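Local coordinates for Ctr9 protein (Myceliophthora thermophila, PDB 6AF0) that probably takes part in binding the RNA polymerase II complex, its deposited portion forming a long helical array that includes tetratricopeptide repeats, at residues A[859-864]-A[885-890]; A[774-779]-A[793-798]; A[855-860]-A[892-897]. All blocks are in the same frame, centred on the assembly; numbering follows the deposited sequence.

Contact 1: residues A[859-864]-A[885-890]; sequences VQIQIA and EGLEEA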
loop_
_atom_site.group_PDB
_atom_site.type_symbol
_atom_site.label_atom_id
_atom_site.label_comp_id
_atom_site.label_asym_id
_atom_site.label_seq_id
_atom_site.Cartn_x
_atom_site.Cartn_y
_atom_site.Cartn_z
ATOM N N VAL A 859 2.164 43.594 -51.879
ATOM C CA VAL A 859 0.937 42.827 -51.897
ATOM C C VAL A 859 -0.101 43.475 -52.831
ATOM O O VAL A 859 -0.789 42.782 -53.565
ATOM C CB VAL A 859 0.354 42.617 -50.487
ATOM C CG1 VAL A 859 -0.993 41.890 -50.563
ATOM C CG2 VAL A 859 1.316 41.819 -49.617
ATOM N N GLN A 860 -0.218 44.800 -52.815
ATOM C CA GLN A 860 -1.247 45.472 -53.630
ATOM C C GLN A 860 -0.976 45.268 -55.101
ATOM O O GLN A 860 -1.894 45.060 -55.895
ATOM C CB GLN A 860 -1.324 46.975 -53.321
ATOM C CG GLN A 860 -2.031 47.276 -52.007
ATOM C CD GLN A 860 -1.916 48.730 -51.594
ATOM O OE1 GLN A 860 -0.882 49.385 -51.802
ATOM N NE2 GLN A 860 -2.978 49.245 -50.995
ATOM N N ILE A 861 0.300 45.330 -55.451
ATOM C CA ILE A 861 0.736 45.073 -56.821
ATOM C C ILE A 861 0.450 43.621 -57.209
ATOM O O ILE A 861 0.063 43.344 -58.335
ATOM C CB ILE A 861 2.225 45.391 -56.985
ATOM C CG1 ILE A 861 2.461 46.864 -56.668
ATOM C CG2 ILE A 861 2.693 45.137 -58.392
ATOM C CD1 ILE A 861 3.912 47.297 -56.746
ATOM N N GLN A 862 0.621 42.692 -56.278
ATOM C CA GLN A 862 0.320 41.290 -56.575
ATOM C C GLN A 862 -1.165 41.068 -56.810
ATOM O O GLN A 862 -1.537 40.386 -57.742
ATOM C CB GLN A 862 0.846 40.363 -55.482
ATOM C CG GLN A 862 2.362 40.454 -55.333
ATOM C CD GLN A 862 3.104 40.081 -56.599
ATOM O OE1 GLN A 862 2.944 38.974 -57.098
ATOM N NE2 GLN A 862 3.922 41.002 -57.122
ATOM N N ILE A 863 -2.002 41.666 -55.977
ATOM C CA ILE A 863 -3.450 41.554 -56.133
ATOM C C ILE A 863 -3.847 42.127 -57.498
ATOM O O ILE A 863 -4.662 41.571 -58.223
ATOM C CB ILE A 863 -4.226 42.313 -55.023
ATOM C CG1 ILE A 863 -3.749 41.860 -53.643
ATOM C CG2 ILE A 863 -5.728 42.072 -55.149
ATOM C CD1 ILE A 863 -4.629 42.263 -52.474
ATOM N N ALA A 864 -3.259 43.256 -57.837
ATOM C CA ALA A 864 -3.439 43.845 -59.143
ATOM C C ALA A 864 -3.093 42.856 -60.267
ATOM O O ALA A 864 -3.832 42.694 -61.240
ATOM C CB ALA A 864 -2.556 45.067 -59.253
ATOM N N GLU A 885 -7.577 51.014 -56.889
ATOM C CA GLU A 885 -7.403 51.887 -55.732
ATOM C C GLU A 885 -6.133 51.510 -55.004
ATOM O O GLU A 885 -5.227 52.329 -54.882
ATOM C CB GLU A 885 -8.618 51.791 -54.798
ATOM C CG GLU A 885 -8.583 52.714 -53.588
ATOM C CD GLU A 885 -8.771 54.187 -53.937
ATOM O OE1 GLU A 885 -9.079 54.522 -55.104
ATOM O OE2 GLU A 885 -8.611 55.025 -53.026
ATOM N N GLY A 886 -6.061 50.255 -54.562
ATOM C CA GLY A 886 -4.857 49.707 -53.918
ATOM C C GLY A 886 -3.595 49.955 -54.727
ATOM O O GLY A 886 -2.555 50.304 -54.184
ATOM N N LEU A 887 -3.684 49.795 -56.039
ATOM C CA LEU A 887 -2.534 50.016 -56.896
ATOM C C LEU A 887 -2.082 51.454 -56.846
ATOM O O LEU A 887 -0.895 51.722 -56.891
ATOM C CB LEU A 887 -2.825 49.620 -58.335
ATOM C CG LEU A 887 -1.613 49.747 -59.270
ATOM C CD1 LEU A 887 -0.476 48.846 -58.820
ATOM C CD2 LEU A 887 -1.966 49.408 -60.710
ATOM N N GLU A 888 -3.022 52.388 -56.773
ATOM C CA GLU A 888 -2.637 53.788 -56.694
ATOM C C GLU A 888 -1.878 53.977 -55.407
ATOM O O GLU A 888 -0.777 54.507 -55.398
ATOM C CB GLU A 888 -3.844 54.726 -56.781
ATOM C CG GLU A 888 -4.455 54.868 -58.185
ATOM C CD GLU A 888 -3.439 54.914 -59.346
ATOM O OE1 GLU A 888 -2.543 55.797 -59.370
ATOM O OE2 GLU A 888 -3.554 54.066 -60.265
ATOM N N GLU A 889 -2.455 53.477 -54.327
ATOM C CA GLU A 889 -1.852 53.611 -53.015
ATOM C C GLU A 889 -0.415 53.159 -53.143
ATOM O O GLU A 889 0.491 53.904 -52.795
ATOM C CB GLU A 889 -2.628 52.783 -51.978
ATOM C CG GLU A 889 -2.415 53.159 -50.506
ATOM C CD GLU A 889 -3.522 52.605 -49.596
ATOM O OE1 GLU A 889 -4.675 52.383 -50.070
ATOM O OE2 GLU A 889 -3.245 52.388 -48.394
ATOM N N ALA A 890 -0.233 51.963 -53.708
ATOM C CA ALA A 890 1.074 51.320 -53.860
ATOM C C ALA A 890 2.063 52.201 -54.582
ATOM O O ALA A 890 3.158 52.429 -54.091
ATOM C CB ALA A 890 0.928 50.016 -54.604
#
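Q860 lies against the backbone of G886 where helix 850-869 comes close to helix 877-899, and this is the tight part of the contact. The two CA atoms are 5.6 Å apart, and the side-chain amide rests on the peptide group of G886, with Q860 CD 3.1 Å from G886 O. CG of Q860 stands anti to the carbonyl carbon (chi1 -76°) and the chain beyond is extended, which carries the amide across to the turn spanning G886 and A890. No hydrogen bond joins the segments here; G886 O accepts the helical bond from A890 N. The segments run antiparallel at 143°, axes 8.5 Å apart, as neighbouring helices do in the alpha-solenoid of this chain. Deeper in, I861 CG1 rests 4.1 Å from L887 CD1 and equally far from A890 CB, the isoleucine and leucine side chains crossing obliquely. A864 CB adds a looser touch on L887 CD1. Helix 907-934 closes this buried flank, with T920 and Q924 against L887. The solvent side is thinner: exposed E889 borders the amide of Q860, its CB 3.7 Å from Q860 NE2, and its carboxylate makes no hydrogen bond to that nitrogen.

Contact 2: residues A[774-779]-A[793-798]; sequences HVYVNM and IESYEI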
loop_
_atom_site.group_PDB
_atom_site.type_symbol
_atom_site.label_atom_id
_atom_site.label_comp_id
_atom_site.label_asym_id
_atom_site.label_seq_id
_atom_site.Cartn_x
_atom_site.Cartn_y
_atom_site.Cartn_z
ATOM N N HIS A 774 6.242 32.270 -28.370
ATOM C CA HIS A 774 7.382 31.904 -29.200
ATOM C C HIS A 774 7.334 30.469 -29.743
ATOM O O HIS A 774 7.825 30.183 -30.837
ATOM C CB HIS A 774 8.700 32.199 -28.460
ATOM C CG HIS A 774 8.876 31.452 -27.173
ATOM N ND1 HIS A 774 9.266 30.130 -27.127
ATOM C CD2 HIS A 774 8.774 31.857 -25.886
ATOM C CE1 HIS A 774 9.379 29.748 -25.868
ATOM N NE2 HIS A 774 9.083 30.776 -25.095
ATOM N N VAL A 775 6.739 29.567 -28.978
ATOM C CA VAL A 775 6.499 28.203 -29.458
ATOM C C VAL A 775 5.652 28.253 -30.714
ATOM O O VAL A 775 6.021 27.694 -31.730
ATOM C CB VAL A 775 5.830 27.313 -28.376
ATOM C CG1 VAL A 775 5.116 26.121 -28.980
ATOM C CG2 VAL A 775 6.877 26.818 -27.390
ATOM N N TYR A 776 4.540 28.961 -30.648
ATOM C CA TYR A 776 3.627 29.063 -31.783
ATOM C C TYR A 776 4.258 29.799 -32.978
ATOM O O TYR A 776 3.999 29.478 -34.138
ATOM C CB TYR A 776 2.334 29.749 -31.343
ATOM C CG TYR A 776 1.446 28.861 -30.493
ATOM C CD1 TYR A 776 0.274 28.310 -31.012
ATOM C CD2 TYR A 776 1.782 28.550 -29.172
ATOM C CE1 TYR A 776 -0.541 27.486 -30.241
ATOM C CE2 TYR A 776 0.976 27.731 -28.392
ATOM C CZ TYR A 776 -0.187 27.204 -28.923
ATOM O OH TYR A 776 -0.994 26.401 -28.148
ATOM N N VAL A 777 5.104 30.772 -32.686
ATOM C CA VAL A 777 5.801 31.508 -33.722
ATOM C C VAL A 777 6.711 30.536 -34.462
ATOM O O VAL A 777 6.653 30.429 -35.678
ATOM C CB VAL A 777 6.612 32.682 -33.121
ATOM C CG1 VAL A 777 7.456 33.387 -34.170
ATOM C CG2 VAL A 777 5.677 33.692 -32.469
ATOM N N ASN A 778 7.530 29.822 -33.703
ATOM C CA ASN A 778 8.465 28.843 -34.249
ATOM C C ASN A 778 7.763 27.746 -35.040
ATOM O O ASN A 778 8.298 27.224 -36.022
ATOM C CB ASN A 778 9.233 28.185 -33.111
ATOM C CG ASN A 778 10.113 29.157 -32.345
ATOM O OD1 ASN A 778 10.308 30.313 -32.735
ATOM N ND2 ASN A 778 10.665 28.677 -31.248
ATOM N N MET A 779 6.572 27.384 -34.577
ATOM C CA MET A 779 5.723 26.431 -35.284
ATOM C C MET A 779 5.265 26.995 -36.619
ATOM O O MET A 779 5.473 26.379 -37.663
ATOM C CB MET A 779 4.506 26.081 -34.438
ATOM C CG MET A 779 4.753 24.948 -33.456
ATOM S SD MET A 779 3.212 24.078 -33.138
ATOM C CE MET A 779 3.800 22.405 -33.059
ATOM N N ILE A 793 -0.973 29.492 -40.454
ATOM C CA ILE A 793 -1.790 30.661 -40.199
ATOM C C ILE A 793 -2.226 30.622 -38.734
ATOM O O ILE A 793 -1.797 31.449 -37.953
ATOM C CB ILE A 793 -3.016 30.755 -41.152
ATOM C CG1 ILE A 793 -2.580 30.895 -42.625
ATOM C CG2 ILE A 793 -3.942 31.901 -40.750
ATOM C CD1 ILE A 793 -1.981 32.232 -43.007
ATOM N N GLU A 794 -3.041 29.652 -38.341
ATOM C CA GLU A 794 -3.626 29.717 -36.988
ATOM C C GLU A 794 -2.638 29.366 -35.874
ATOM O O GLU A 794 -2.952 29.542 -34.710
ATOM C CB GLU A 794 -4.962 28.943 -36.852
ATOM C CG GLU A 794 -4.905 27.548 -36.225
ATOM C CD GLU A 794 -4.150 26.548 -37.080
ATOM O OE1 GLU A 794 -3.567 26.975 -38.096
ATOM O OE2 GLU A 794 -4.140 25.338 -36.747
ATOM N N SER A 795 -1.456 28.868 -36.216
ATOM C CA SER A 795 -0.368 28.857 -35.255
ATOM C C SER A 795 -0.067 30.327 -34.957
ATOM O O SER A 795 -0.226 30.793 -33.824
ATOM C CB SER A 795 0.854 28.114 -35.805
ATOM O OG SER A 795 1.979 28.229 -34.950
ATOM N N TYR A 796 0.301 31.066 -35.999
ATOM C CA TYR A 796 0.576 32.493 -35.870
ATOM C C TYR A 796 -0.575 33.238 -35.195
ATOM O O TYR A 796 -0.353 34.082 -34.345
ATOM C CB TYR A 796 0.841 33.119 -37.245
ATOM C CG TYR A 796 2.206 32.860 -37.814
ATOM C CD1 TYR A 796 2.384 32.650 -39.182
ATOM C CD2 TYR A 796 3.333 32.822 -36.994
ATOM C CE1 TYR A 796 3.645 32.409 -39.712
ATOM C CE2 TYR A 796 4.593 32.588 -37.517
ATOM C CZ TYR A 796 4.739 32.383 -38.873
ATOM O OH TYR A 796 5.977 32.148 -39.385
ATOM N N GLU A 797 -1.801 32.931 -35.588
ATOM C CA GLU A 797 -2.962 33.622 -35.053
ATOM C C GLU A 797 -3.011 33.413 -33.551
ATOM O O GLU A 797 -3.190 34.362 -32.799
ATOM C CB GLU A 797 -4.258 33.113 -35.702
ATOM C CG GLU A 797 -4.636 33.777 -37.022
ATOM C CD GLU A 797 -5.775 34.763 -36.866
ATOM O OE1 GLU A 797 -6.939 34.353 -37.098
ATOM O OE2 GLU A 797 -5.498 35.929 -36.493
ATOM N N ILE A 798 -2.841 32.169 -33.125
ATOM C CA ILE A 798 -2.858 31.848 -31.706
ATOM C C ILE A 798 -1.745 32.608 -30.983
ATOM O O ILE A 798 -1.964 33.135 -29.885
ATOM C CB ILE A 798 -2.726 30.333 -31.448
ATOM C CG1 ILE A 798 -4.046 29.623 -31.774
ATOM C CG2 ILE A 798 -2.374 30.086 -29.993
ATOM C CD1 ILE A 798 -4.065 28.138 -31.473
#
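Apolar packing between Y776 and I798 occupies one flank of this helix pair. CG2 of I798 is modelled over one face of the tyrosine ring, its exact fit doubtful, and I798 CB is 3.6 Å from Y776 CD1; CG of Y776 is anti to the carbonyl carbon (chi1 -74°), which leans the ring toward that isoleucine. At the opposite flank the contact is slight: Y796 CE2 is 4.5 Å from V777 CG1 and 3.5 Å from V777 O. Helices 773-785 and 789-801 form the antiparallel pair of a predicted tetratricopeptide repeat, and the two segments run at 159° with axes 7.9 Å apart. Polar and backbone contacts fill the middle. There the small S795 lets the chains approach to 5.3 Å between the CA atoms of Y776 and S795, and its OG faces Y776 O and touches M779 CB at 3.4 Å. S795 O lies at the edge of the Y776 ring, near its plane. Both tyrosine hydroxyls are hydrogen-bonded outside the segments, Y776 OH to Q771 OE1 and Y796 OH to H781 ND1. With an alanine at Y776, I798 would probably lose its aromatic neighbour and Q771 its hydroxyl partner.

Contact 3: residues A[855-860]-A[892-897]; sequences NVAFVQ and KILDEI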
loop_
_atom_site.group_PDB
_atom_site.type_symbol
_atom_site.label_atom_id
_atom_site.label_comp_id
_atom_site.label_asym_id
_atom_site.label_seq_id
_atom_site.Cartn_x
_atom_site.Cartn_y
_atom_site.Cartn_z
ATOM N N ASN A 855 5.824 46.235 -47.973
ATOM C CA ASN A 855 4.962 45.061 -48.014
ATOM C C ASN A 855 3.532 45.350 -48.429
ATOM O O ASN A 855 3.000 44.617 -49.241
ATOM C CB ASN A 855 4.971 44.311 -46.684
ATOM C CG ASN A 855 6.292 43.665 -46.404
ATOM O OD1 ASN A 855 7.230 43.799 -47.193
ATOM N ND2 ASN A 855 6.389 42.986 -45.272
ATOM N N VAL A 856 2.898 46.387 -47.877
ATOM C CA VAL A 856 1.501 46.675 -48.267
ATOM C C VAL A 856 1.506 46.965 -49.746
ATOM O O VAL A 856 0.631 46.528 -50.471
ATOM C CB VAL A 856 0.795 47.860 -47.540
ATOM C CG1 VAL A 856 0.335 47.463 -46.134
ATOM C CG2 VAL A 856 1.673 49.094 -47.509
ATOM N N ALA A 857 2.534 47.665 -50.188
ATOM C CA ALA A 857 2.673 48.024 -51.591
ATOM C C ALA A 857 2.806 46.783 -52.489
ATOM O O ALA A 857 1.968 46.571 -53.385
ATOM C CB ALA A 857 3.876 48.919 -51.765
ATOM N N PHE A 858 3.843 45.967 -52.232
ATOM C CA PHE A 858 4.065 44.692 -52.926
ATOM C C PHE A 858 2.763 43.892 -53.016
ATOM O O PHE A 858 2.276 43.576 -54.097
ATOM C CB PHE A 858 5.128 43.876 -52.181
ATOM C CG PHE A 858 5.599 42.655 -52.919
ATOM C CD1 PHE A 858 6.644 42.729 -53.828
ATOM C CD2 PHE A 858 5.000 41.429 -52.699
ATOM C CE1 PHE A 858 7.076 41.600 -54.512
ATOM C CE2 PHE A 858 5.416 40.300 -53.387
ATOM C CZ PHE A 858 6.461 40.384 -54.292
ATOM N N VAL A 859 2.164 43.594 -51.879
ATOM C CA VAL A 859 0.937 42.827 -51.897
ATOM C C VAL A 859 -0.101 43.475 -52.831
ATOM O O VAL A 859 -0.789 42.782 -53.565
ATOM C CB VAL A 859 0.354 42.617 -50.487
ATOM C CG1 VAL A 859 -0.993 41.890 -50.563
ATOM C CG2 VAL A 859 1.316 41.819 -49.617
ATOM N N GLN A 860 -0.218 44.800 -52.815
ATOM C CA GLN A 860 -1.247 45.472 -53.630
ATOM C C GLN A 860 -0.976 45.268 -55.101
ATOM O O GLN A 860 -1.894 45.060 -55.895
ATOM C CB GLN A 860 -1.324 46.975 -53.321
ATOM C CG GLN A 860 -2.031 47.276 -52.007
ATOM C CD GLN A 860 -1.916 48.730 -51.594
ATOM O OE1 GLN A 860 -0.882 49.385 -51.802
ATOM N NE2 GLN A 860 -2.978 49.245 -50.995
ATOM N N LYS A 892 2.198 55.323 -54.780
ATOM C CA LYS A 892 2.550 56.424 -53.868
ATOM C C LYS A 892 3.626 56.001 -52.899
ATOM O O LYS A 892 4.652 56.669 -52.762
ATOM C CB LYS A 892 1.336 56.886 -53.068
ATOM C CG LYS A 892 0.277 57.580 -53.905
ATOM C CD LYS A 892 -0.956 57.898 -53.078
ATOM C CE LYS A 892 -1.980 58.671 -53.885
ATOM N NZ LYS A 892 -3.119 59.063 -53.016
ATOM N N ILE A 893 3.377 54.877 -52.240
ATOM C CA ILE A 893 4.266 54.363 -51.201
ATOM C C ILE A 893 5.636 54.051 -51.779
ATOM O O ILE A 893 6.650 54.467 -51.240
ATOM C CB ILE A 893 3.738 53.084 -50.527
ATOM C CG1 ILE A 893 2.251 53.198 -50.169
ATOM C CG2 ILE A 893 4.544 52.817 -49.277
ATOM C CD1 ILE A 893 1.677 52.001 -49.433
ATOM N N LEU A 894 5.659 53.313 -52.879
ATOM C CA LEU A 894 6.917 53.013 -53.558
ATOM C C LEU A 894 7.683 54.268 -53.925
ATOM O O LEU A 894 8.908 54.296 -53.844
ATOM C CB LEU A 894 6.683 52.235 -54.853
ATOM C CG LEU A 894 6.629 50.712 -54.787
ATOM C CD1 LEU A 894 5.311 50.275 -54.205
ATOM C CD2 LEU A 894 6.781 50.120 -56.175
ATOM N N ASP A 895 6.957 55.281 -54.387
ATOM C CA ASP A 895 7.592 56.504 -54.873
ATOM C C ASP A 895 8.273 57.202 -53.719
ATOM O O ASP A 895 9.432 57.600 -53.833
ATOM C CB ASP A 895 6.588 57.431 -55.571
ATOM C CG ASP A 895 6.392 57.091 -57.043
ATOM O OD1 ASP A 895 7.157 56.273 -57.603
ATOM O OD2 ASP A 895 5.467 57.662 -57.644
ATOM N N GLU A 896 7.569 57.315 -52.599
ATOM C CA GLU A 896 8.176 57.904 -51.393
ATOM C C GLU A 896 9.445 57.151 -50.965
ATOM O O GLU A 896 10.462 57.770 -50.654
ATOM C CB GLU A 896 7.174 58.029 -50.225
ATOM C CG GLU A 896 6.831 59.486 -49.908
ATOM C CD GLU A 896 6.008 59.673 -48.637
ATOM O OE1 GLU A 896 6.085 58.815 -47.735
ATOM O OE2 GLU A 896 5.287 60.692 -48.527
ATOM N N ILE A 897 9.379 55.822 -50.990
ATOM C CA ILE A 897 10.508 54.966 -50.610
ATOM C C ILE A 897 11.733 55.230 -51.471
ATOM O O ILE A 897 12.857 55.206 -50.980
ATOM C CB ILE A 897 10.153 53.473 -50.715
ATOM C CG1 ILE A 897 9.058 53.112 -49.693
ATOM C CG2 ILE A 897 11.406 52.626 -50.521
ATOM C CD1 ILE A 897 8.783 51.627 -49.557
#
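V856 and A857 meet I893 and L894 in a mainly apolar, largely buried contact between helices 850-869 and 877-899, near the C-terminal end of the chain. The segments cross at 134° with their axes 9.4 Å apart, and the nearest CA atoms, those of A857 and I893, are separated by 6.5 Å. I893 supplies most of its side of the interface. Its CG1 is anti to the carbonyl carbon and the chain then runs straight on (chi2 -177°), so that the terminal CD1 reaches V856 CG2 at 3.5 Å, the two side chains meeting at about a right angle. A857 presents just a methyl group, with A857 CB 4.3 Å from I893 CB; the CD1 branch of L894 is modelled against the same methyl, too close for the detail to be trusted. Other helices close in around this pair: A839 and K840 of helix 829-845 pack on V856, and R913 of helix 907-934 on L894. N855, on 855-860, makes a hydrogen bond through ND2 to the backbone of another protein in the assembly. Such an antiparallel pairing of successive helices is the arrangement from which an alpha-solenoid is built, consistent with the tetratricopeptide repeats predicted earlier in this chain.

In the fold
Contacts 1 and 3 are two parts of one interface between helices 850-869 and 877-899, with centres 8 Å apart and with V859 and Q860 belonging to both. They join directly: A890 CB packs on A857 O at 3.8 Å, and I861 CD1 on L894 CD2 at 4.1 Å. Contact 2 comes earlier in the chain, inside a predicted tetratricopeptide repeat; its centre lies 28 Å from that of contact 1 and 27 Å from that of contact 3, and its nearest atoms stay about 12 Å from either. All three lie on the same side of the chain's centre. Another protein of the assembly reaches each of them, bonding through its backbone to N778 in contact 2 and N855 in contact 3.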